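Local atomic coordinates of iota-carrageenase (Alteromonas sp., PDB entry 1H80), a protein that hydrolyses iota-carrageenans, sulfated galactans of red algal cell walls, cutting their internal beta-1,4 linkages with inversion of anomeric configuration. Residues A187-G192 and E390-Q395; S2-K7 and N234-N239. One frame throughout, in Å; residues are numbered along the deposited sequence.

Both contacts lay a remote piece of chain against the parallel beta-helix, at sites on opposite sides of the chain's centre whose centres are about 32 Å apart; their nearest atoms stay about 13 Å from each other. Along the sequence the segments alternate, in the order 2-7, 187-192, 234-239, 390-395. The two that belong to the helix lie close along it: 187-192 follows strand 177-185, which pairs with strand 202-210, and this in turn pairs with strand 231-243, the home of 234-239. Interaction 2 thus brings the N-terminal segment onto a strand face, whereas interaction 1 packs a late loop against a turn between strands, so that the N-terminal segment and a late loop cover different sides of the beta-helix.

Interaction 1 (A187-G192 and E390-Q395); sequences ALFGYG and EQWSKQ
W392 reaches out of the loop 390-395 and sets one face of its indole on the edge of the F189 ring, while L188 touches the six-membered ring of the same indole. With chi1 at -169° the indole extends opposite its own backbone N, away from its loop and toward the turn 187-192. Beyond CB and CG, CD2 is the first atom to meet the partner, 3.8 Å from F189 CE1. At the ring fusion CE2 comes to 3.5 Å from the same CE1, which stands over the centre of the indole. NE1 has F189 CZ at 3.6 Å, but its polar partner is OE1 of Q397, a hydrogen bond that helps to fix the rotation of the ring. The pair is a T-shaped stack, with centroids of the phenyl and the five-membered ring 5.0 Å apart and planes at 83°. L188 to Y191 form a type I beta turn, closed by the bond from Y191 N to L188 O, in a connection between strands 177-185 and 194-196 of the parallel beta-helix characteristic of this enzyme; the loop of W392 is part of the long excursion between strands 364-366 and 399-401, which also carries C381 and C385, disulfide-bonded to C449 and C457. Farther along the six-membered ring, CZ3 lies 3.6 Å from L188 CD1, and at the far tip CH2 is 3.8 Å from L188 CD2. The leucine crosses the tryptophan side chain at about a right angle, using both methyls. Replacing W392 by an alanine is likely to take away the indole face that meets the F189 edge and part of the cover over the L188 methyls, and to leave Q397 without its indole donor. W462 of helix 459-463 also packs on W392, and I398 touches F189.

Interaction 2 (S2-K7 and N234-N239); sequences SPKTYK and NIFADN
Y6 OH and the O of water 2 share a hydrogen bond of 2.7 Å, and the water in turn donates a weak one, 3.4 Å from its O to D238 OD2. The same hydroxyl oxygen rests 3.6 Å from D238 CB, so tyrosine and aspartate meet both directly and through solvent. The other carboxylate oxygen, OD1, is held by the T264 hydroxyl, a hydrogen bond that should steady the carboxylate. Next to D238 on this face of the strand, F236 packs against the tyrosine: CD2 of Y6 is 3.6 Å from CD2 of F236, and the rings meet obliquely, with planes at 64°. K4 supplies the third contact. Its chain bends at chi3 (-62°), which swings the amine in beside the phenyl, with NZ 3.5 Å from F236 CZ and CE 3.6 Å from F236 CE2. Water 1, lying over one face of the F236 ring, donates to I235 O and accepts a weak bond from K4 NZ. I235 and A237 point away from the N-terminal segment, the usual strand alternation, into the body of the parallel beta-helix. On the outer surface, segment 2-7 runs across successive coils: P3 touches strand 261-269, K4 and Y6 lie on strand 231-243, and Y6 also reaches L203 of strand 202-210.

Interaction 1 (A187-G192 and E390-Q395)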
# COMPACT_ATOMS: atom_id res chain seq x y z
N ALA A 187 7.38 -5.13 6.96
CA ALA A 187 7.19 -4.99 5.53
C ALA A 187 8.49 -4.55 4.86
O ALA A 187 9.34 -3.91 5.49
CB ALA A 187 6.10 -3.96 5.24
N LEU A 188 8.65 -4.91 3.59
CA LEU A 188 9.84 -4.52 2.83
C LEU A 188 9.65 -3.05 2.46
O LEU A 188 8.54 -2.62 2.15
CB LEU A 188 9.95 -5.38 1.57
CG LEU A 188 11.13 -5.14 0.63
CD1 LEU A 188 12.45 -5.31 1.38
CD2 LEU A 188 11.04 -6.12 -0.52
N PHE A 189 10.74 -2.28 2.48
CA PHE A 189 10.67 -0.85 2.19
C PHE A 189 9.94 -0.45 0.91
O PHE A 189 9.27 0.57 0.88
CB PHE A 189 12.07 -0.24 2.17
CG PHE A 189 12.93 -0.70 1.03
CD1 PHE A 189 13.64 -1.90 1.10
CD2 PHE A 189 13.02 0.05 -0.14
CE1 PHE A 189 14.42 -2.33 0.04
CE2 PHE A 189 13.80 -0.37 -1.21
CZ PHE A 189 14.51 -1.57 -1.12
N GLY A 190 10.09 -1.25 -0.14
CA GLY A 190 9.46 -0.92 -1.40
C GLY A 190 7.98 -1.22 -1.48
O GLY A 190 7.34 -0.95 -2.49
N TYR A 191 7.43 -1.76 -0.40
CA TYR A 191 6.03 -2.11 -0.41
C TYR A 191 5.28 -1.63 0.82
O TYR A 191 5.38 -0.46 1.17
CB TYR A 191 5.89 -3.61 -0.63
CG TYR A 191 6.56 -4.02 -1.92
CD1 TYR A 191 5.92 -3.84 -3.14
CD2 TYR A 191 7.87 -4.49 -1.93
CE1 TYR A 191 6.56 -4.11 -4.35
CE2 TYR A 191 8.53 -4.77 -3.14
CZ TYR A 191 7.86 -4.57 -4.34
OH TYR A 191 8.49 -4.83 -5.53
N GLY A 192 4.53 -2.52 1.46
CA GLY A 192 3.78 -2.10 2.62
C GLY A 192 2.40 -2.71 2.63
O GLY A 192 2.16 -3.75 2.03
N GLU A 390 23.80 -9.14 2.08
CA GLU A 390 23.03 -10.29 2.51
C GLU A 390 21.61 -9.85 2.86
O GLU A 390 20.64 -10.54 2.57
CB GLU A 390 23.69 -10.95 3.71
N GLN A 391 21.50 -8.68 3.49
CA GLN A 391 20.21 -8.14 3.89
C GLN A 391 19.45 -7.63 2.67
O GLN A 391 18.25 -7.87 2.53
CB GLN A 391 20.41 -7.03 4.92
CG GLN A 391 21.07 -7.54 6.19
CD GLN A 391 21.52 -6.43 7.13
OE1 GLN A 391 21.71 -5.29 6.71
NE2 GLN A 391 21.70 -6.77 8.40
N TRP A 392 20.14 -6.92 1.79
CA TRP A 392 19.54 -6.40 0.56
C TRP A 392 20.63 -6.27 -0.50
O TRP A 392 21.49 -5.39 -0.42
CB TRP A 392 18.87 -5.04 0.81
CG TRP A 392 18.02 -4.61 -0.35
CD1 TRP A 392 18.27 -3.60 -1.23
CD2 TRP A 392 16.79 -5.22 -0.78
NE1 TRP A 392 17.28 -3.54 -2.18
CE2 TRP A 392 16.36 -4.52 -1.93
CE3 TRP A 392 16.02 -6.29 -0.31
CZ2 TRP A 392 15.19 -4.86 -2.62
CZ3 TRP A 392 14.85 -6.62 -1.00
CH2 TRP A 392 14.45 -5.91 -2.14
N SER A 393 20.58 -7.16 -1.49
CA SER A 393 21.56 -7.20 -2.57
C SER A 393 21.85 -5.88 -3.27
O SER A 393 23.00 -5.56 -3.55
CB SER A 393 21.15 -8.25 -3.60
OG SER A 393 19.91 -7.92 -4.20
N LYS A 394 20.80 -5.13 -3.58
CA LYS A 394 20.98 -3.85 -4.27
C LYS A 394 21.29 -2.73 -3.29
O LYS A 394 20.42 -1.91 -2.97
CB LYS A 394 19.72 -3.51 -5.07
N GLN A 395 22.53 -2.68 -2.83
CA GLN A 395 22.95 -1.65 -1.89
C GLN A 395 22.75 -0.26 -2.46
O GLN A 395 23.14 0.03 -3.59
CB GLN A 395 24.42 -1.82 -1.50
CG GLN A 395 24.70 -3.04 -0.65
CD GLN A 395 26.02 -2.94 0.07
OE1 GLN A 395 27.07 -2.76 -0.56
NE2 GLN A 395 26.00 -3.06 1.39

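Interaction 2 (S2-K7 and N234-N239)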
# COMPACT_ATOMS: atom_id res chain seq x y z
N SER A 2 -12.24 22.41 6.69
CA SER A 2 -12.70 21.34 7.56
C SER A 2 -12.90 20.13 6.66
O SER A 2 -13.45 20.25 5.56
CB SER A 2 -14.03 21.72 8.22
OG SER A 2 -15.01 22.00 7.24
N PRO A 3 -12.46 18.94 7.10
CA PRO A 3 -12.63 17.76 6.25
C PRO A 3 -14.08 17.43 5.93
O PRO A 3 -14.98 17.72 6.72
CB PRO A 3 -11.94 16.66 7.05
CG PRO A 3 -12.19 17.08 8.46
CD PRO A 3 -11.92 18.57 8.42
N LYS A 4 -14.30 16.84 4.77
CA LYS A 4 -15.63 16.44 4.34
C LYS A 4 -16.02 15.25 5.21
O LYS A 4 -15.16 14.46 5.60
CB LYS A 4 -15.61 16.02 2.87
CG LYS A 4 -15.09 17.09 1.92
CD LYS A 4 -14.96 16.55 0.51
CE LYS A 4 -13.96 15.41 0.44
NZ LYS A 4 -13.84 14.85 -0.93
N THR A 5 -17.31 15.13 5.52
CA THR A 5 -17.78 14.02 6.34
C THR A 5 -18.34 12.92 5.47
O THR A 5 -18.57 13.10 4.28
CB THR A 5 -18.88 14.47 7.33
OG1 THR A 5 -19.97 15.03 6.60
CG2 THR A 5 -18.33 15.50 8.30
N TYR A 6 -18.57 11.76 6.07
CA TYR A 6 -19.11 10.62 5.35
C TYR A 6 -19.58 9.58 6.35
O TYR A 6 -19.28 9.66 7.54
CB TYR A 6 -18.04 10.02 4.44
CG TYR A 6 -16.77 9.65 5.17
CD1 TYR A 6 -16.71 8.52 5.98
CD2 TYR A 6 -15.64 10.46 5.10
CE1 TYR A 6 -15.57 8.21 6.71
CE2 TYR A 6 -14.49 10.17 5.82
CZ TYR A 6 -14.47 9.04 6.63
OH TYR A 6 -13.35 8.76 7.38
N LYS A 7 -20.32 8.60 5.86
CA LYS A 7 -20.80 7.52 6.70
C LYS A 7 -20.35 6.24 6.02
O LYS A 7 -20.13 6.22 4.80
CB LYS A 7 -22.32 7.55 6.84
CG LYS A 7 -23.09 7.43 5.55
CD LYS A 7 -24.59 7.38 5.83
CE LYS A 7 -25.39 7.19 4.55
NZ LYS A 7 -26.85 7.07 4.83
N ASN A 234 -12.04 9.99 -5.54
CA ASN A 234 -12.93 10.00 -4.39
C ASN A 234 -12.52 8.97 -3.36
O ASN A 234 -13.30 8.10 -2.96
CB ASN A 234 -14.36 9.76 -4.87
CG ASN A 234 -14.79 10.78 -5.91
OD1 ASN A 234 -14.72 11.98 -5.67
ND2 ASN A 234 -15.21 10.30 -7.07
N ILE A 235 -11.28 9.09 -2.93
CA ILE A 235 -10.72 8.20 -1.93
C ILE A 235 -10.72 8.91 -0.59
O ILE A 235 -10.46 10.11 -0.50
CB ILE A 235 -9.26 7.82 -2.29
CG1 ILE A 235 -9.22 7.15 -3.66
CG2 ILE A 235 -8.67 6.93 -1.21
CD1 ILE A 235 -10.10 5.91 -3.79
N PHE A 236 -11.05 8.16 0.46
CA PHE A 236 -11.07 8.70 1.81
C PHE A 236 -10.22 7.81 2.69
O PHE A 236 -10.27 6.59 2.57
CB PHE A 236 -12.49 8.78 2.36
CG PHE A 236 -13.34 9.82 1.70
CD1 PHE A 236 -13.91 9.58 0.45
CD2 PHE A 236 -13.53 11.05 2.30
CE1 PHE A 236 -14.66 10.56 -0.19
CE2 PHE A 236 -14.28 12.05 1.67
CZ PHE A 236 -14.85 11.80 0.43
N ALA A 237 -9.44 8.43 3.56
CA ALA A 237 -8.59 7.68 4.46
C ALA A 237 -8.62 8.33 5.82
O ALA A 237 -8.69 9.55 5.94
CB ALA A 237 -7.16 7.64 3.93
N ASP A 238 -8.58 7.50 6.86
CA ASP A 238 -8.61 7.99 8.22
C ASP A 238 -7.80 7.08 9.12
O ASP A 238 -7.92 5.86 9.06
CB ASP A 238 -10.06 8.05 8.71
CG ASP A 238 -10.17 8.52 10.15
OD1 ASP A 238 -9.59 9.58 10.48
OD2 ASP A 238 -10.84 7.84 10.94
N ASN A 239 -6.96 7.69 9.95
CA ASN A 239 -6.11 6.96 10.88
C ASN A 239 -5.18 5.99 10.16
O ASN A 239 -5.32 4.77 10.24
CB ASN A 239 -6.98 6.22 11.90
CG ASN A 239 -6.17 5.61 13.02
OD1 ASN A 239 -4.98 5.89 13.16
ND2 ASN A 239 -6.81 4.77 13.82
O HOH W 1 -11.94 12.31 -1.74
O HOH W 2 -13.83 7.18 9.56